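Local coordinates for protein FI20010p1 (PDB 7CFB) that is the Drosophila protein Krimper, which probably takes part in piRNA amplification and gene silencing and is represented here by its first extended Tudor domain, at residues D97-L102 against T110-N115. Sequence-based numbering, arbitrary orientation.
Sequences DIFAVL and TRITIN
F99 and I112 exchange both of their backbone hydrogen bonds, F99 N to I112 O at 3.0 Å and I112 N to F99 O at 2.9 Å. V101 and T110 repeat the exchange, and the non-hydrogen-bonded pair A100–R111 lies between them, its CA atoms 4.5 Å apart. On the N-terminal side of F99 a side chain takes over: the T113 hydroxyl, anti to its own backbone N (chi1 -175°), donates to D97 O at 3.0 Å from above the carbonyl plane. A water donates to the same D97 O and accepts from I114 N, so hydroxyl and water both link D97 O to the partner strand, and direct backbone pairing resumes between I114 and G96. Antiparallel pairing of two strands consecutive in the chain, here 99-103 and 108-117 joined by a short connection, makes a β-hairpin, part of the antiparallel sheet of the Tudor domain, a member of the SH3 clan. R111 leaves by the A100 face, and its guanidinium forms a salt bridge with D129. On the other face, F99 has CG between its backbone N and carbonyl carbon (chi1 65°), which swings the ring back over the partner strand. I112 CG2 sits over one ring face in a CH-pi contact, 3.6 Å from the centroid, while I114 CG1 meets the ring edge in its plane, 3.8 Å from CZ. An alanine in place of F99 would probably deprive I112 CG2 and I114 CG1 of the surface they pack on and open a gap beside them. Further along, V101 CG1 touches I112 CD1 at 3.7 Å and also T110 CG2, while F136 packs against V101, I112 and I114.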
loop_
_atom_site.group_PDB
_atom_site.type_symbol
_atom_site.label_atom_id
_atom_site.label_comp_id
_atom_site.label_asym_id
_atom_site.label_seq_id
_atom_site.Cartn_x
_atom_site.Cartn_y
_atom_site.Cartn_z
ATOM N N ASP A 97 -11.875 4.656 6.109
ATOM C CA ASP A 97 -12.098 3.271 6.577
ATOM C C ASP A 97 -11.299 2.314 5.695
ATOM O O ASP A 97 -11.161 2.577 4.538
ATOM C CB ASP A 97 -13.577 2.972 6.799
ATOM C CG ASP A 97 -14.133 3.568 8.085
ATOM O OD1 ASP A 97 -13.389 4.196 8.808
ATOM O OD2 ASP A 97 -15.304 3.406 8.343
ATOM N N ILE A 98 -10.833 1.215 6.255
ATOM C CA ILE A 98 -10.003 0.252 5.491
ATOM C C ILE A 98 -10.825 -0.925 4.947
ATOM O O ILE A 98 -11.644 -1.443 5.657
ATOM C CB ILE A 98 -8.816 -0.179 6.349
ATOM C CG1 ILE A 98 -7.973 1.031 6.743
ATOM C CG2 ILE A 98 -7.993 -1.231 5.656
ATOM C CD1 ILE A 98 -7.121 0.761 7.914
ATOM N N PHE A 99 -10.577 -1.288 3.698
ATOM C CA PHE A 99 -11.242 -2.403 2.993
ATOM C C PHE A 99 -10.273 -3.020 1.990
ATOM O O PHE A 99 -9.098 -2.722 2.044
ATOM C CB PHE A 99 -12.603 -1.997 2.446
ATOM C CG PHE A 99 -12.598 -0.946 1.374
ATOM C CD1 PHE A 99 -12.491 0.394 1.687
ATOM C CD2 PHE A 99 -12.732 -1.301 0.051
ATOM C CE1 PHE A 99 -12.516 1.347 0.699
ATOM C CE2 PHE A 99 -12.747 -0.341 -0.940
ATOM C CZ PHE A 99 -12.642 0.978 -0.609
ATOM N N ALA A 100 -10.770 -3.898 1.135
ATOM C CA ALA A 100 -9.902 -4.566 0.153
ATOM C C ALA A 100 -10.415 -4.348 -1.268
ATOM O O ALA A 100 -11.595 -4.177 -1.456
ATOM C CB ALA A 100 -9.788 -6.019 0.499
ATOM N N VAL A 101 -9.486 -4.298 -2.204
ATOM C CA VAL A 101 -9.805 -4.130 -3.633
ATOM C C VAL A 101 -9.112 -5.243 -4.411
ATOM O O VAL A 101 -8.030 -5.613 -4.082
ATOM C CB VAL A 101 -9.477 -2.723 -4.150
ATOM C CG1 VAL A 101 -8.022 -2.359 -3.984
ATOM C CG2 VAL A 101 -9.943 -2.510 -5.569
ATOM N N LEU A 102 -9.790 -5.743 -5.419
ATOM C CA LEU A 102 -9.235 -6.831 -6.235
ATOM C C LEU A 102 -8.587 -6.272 -7.490
ATOM O O LEU A 102 -9.182 -5.470 -8.136
ATOM C CB LEU A 102 -10.362 -7.800 -6.602
ATOM C CG LEU A 102 -10.010 -8.783 -7.711
ATOM C CD1 LEU A 102 -9.074 -9.855 -7.219
ATOM C CD2 LEU A 102 -11.252 -9.388 -8.313
ATOM N N THR A 110 -5.621 -6.219 -2.376
ATOM C CA THR A 110 -4.814 -5.341 -1.502
ATOM C C THR A 110 -5.694 -4.417 -0.661
ATOM O O THR A 110 -6.768 -4.108 -1.096
ATOM C CB THR A 110 -3.830 -4.556 -2.360
ATOM O OG1 THR A 110 -2.778 -4.047 -1.553
ATOM C CG2 THR A 110 -4.491 -3.450 -3.139
ATOM N N ARG A 111 -5.175 -3.987 0.485
ATOM C CA ARG A 111 -5.880 -3.086 1.430
ATOM C C ARG A 111 -5.908 -1.682 0.840
ATOM O O ARG A 111 -4.943 -1.285 0.265
ATOM C CB ARG A 111 -5.312 -3.170 2.847
ATOM C CG ARG A 111 -5.308 -4.566 3.434
ATOM C CD ARG A 111 -5.194 -4.556 4.932
ATOM N NE ARG A 111 -3.916 -4.021 5.320
ATOM C CZ ARG A 111 -3.624 -3.543 6.499
ATOM N NH1 ARG A 111 -4.516 -3.523 7.455
ATOM N NH2 ARG A 111 -2.433 -3.065 6.713
ATOM N N ILE A 112 -7.016 -1.005 1.015
ATOM C CA ILE A 112 -7.252 0.315 0.397
ATOM C C ILE A 112 -8.114 1.160 1.322
ATOM O O ILE A 112 -8.848 0.608 2.099
ATOM C CB ILE A 112 -7.959 0.080 -0.953
ATOM C CG1 ILE A 112 -8.070 1.335 -1.823
ATOM C CG2 ILE A 112 -9.280 -0.637 -0.773
ATOM C CD1 ILE A 112 -8.813 1.161 -3.097
ATOM N N THR A 113 -7.985 2.464 1.199
ATOM C CA THR A 113 -8.873 3.410 1.878
ATOM C C THR A 113 -9.235 4.516 0.878
ATOM O O THR A 113 -8.398 4.854 0.084
ATOM C CB THR A 113 -8.244 3.931 3.164
ATOM O OG1 THR A 113 -9.284 4.711 3.720
ATOM C CG2 THR A 113 -7.006 4.761 2.930
ATOM N N ILE A 114 -10.461 5.003 0.917
ATOM C CA ILE A 114 -10.878 6.141 0.070
ATOM C C ILE A 114 -10.606 7.412 0.872
ATOM O O ILE A 114 -11.104 7.538 1.939
ATOM C CB ILE A 114 -12.346 6.049 -0.356
ATOM C CG1 ILE A 114 -12.652 4.734 -1.060
ATOM C CG2 ILE A 114 -12.693 7.223 -1.234
ATOM C CD1 ILE A 114 -12.142 4.689 -2.443
ATOM N N ASN A 115 -9.800 8.304 0.338
ATOM C CA ASN A 115 -9.470 9.541 1.076
ATOM C C ASN A 115 -10.350 10.718 0.643
ATOM O O ASN A 115 -10.594 11.542 1.454
ATOM C CB ASN A 115 -7.964 9.790 1.138
ATOM C CG ASN A 115 -7.307 9.930 -0.210
ATOM O OD1 ASN A 115 -6.860 8.970 -0.796
ATOM N ND2 ASN A 115 -7.234 11.143 -0.698
HETATM O O HOH W 1 -12.343 3.998 2.627
#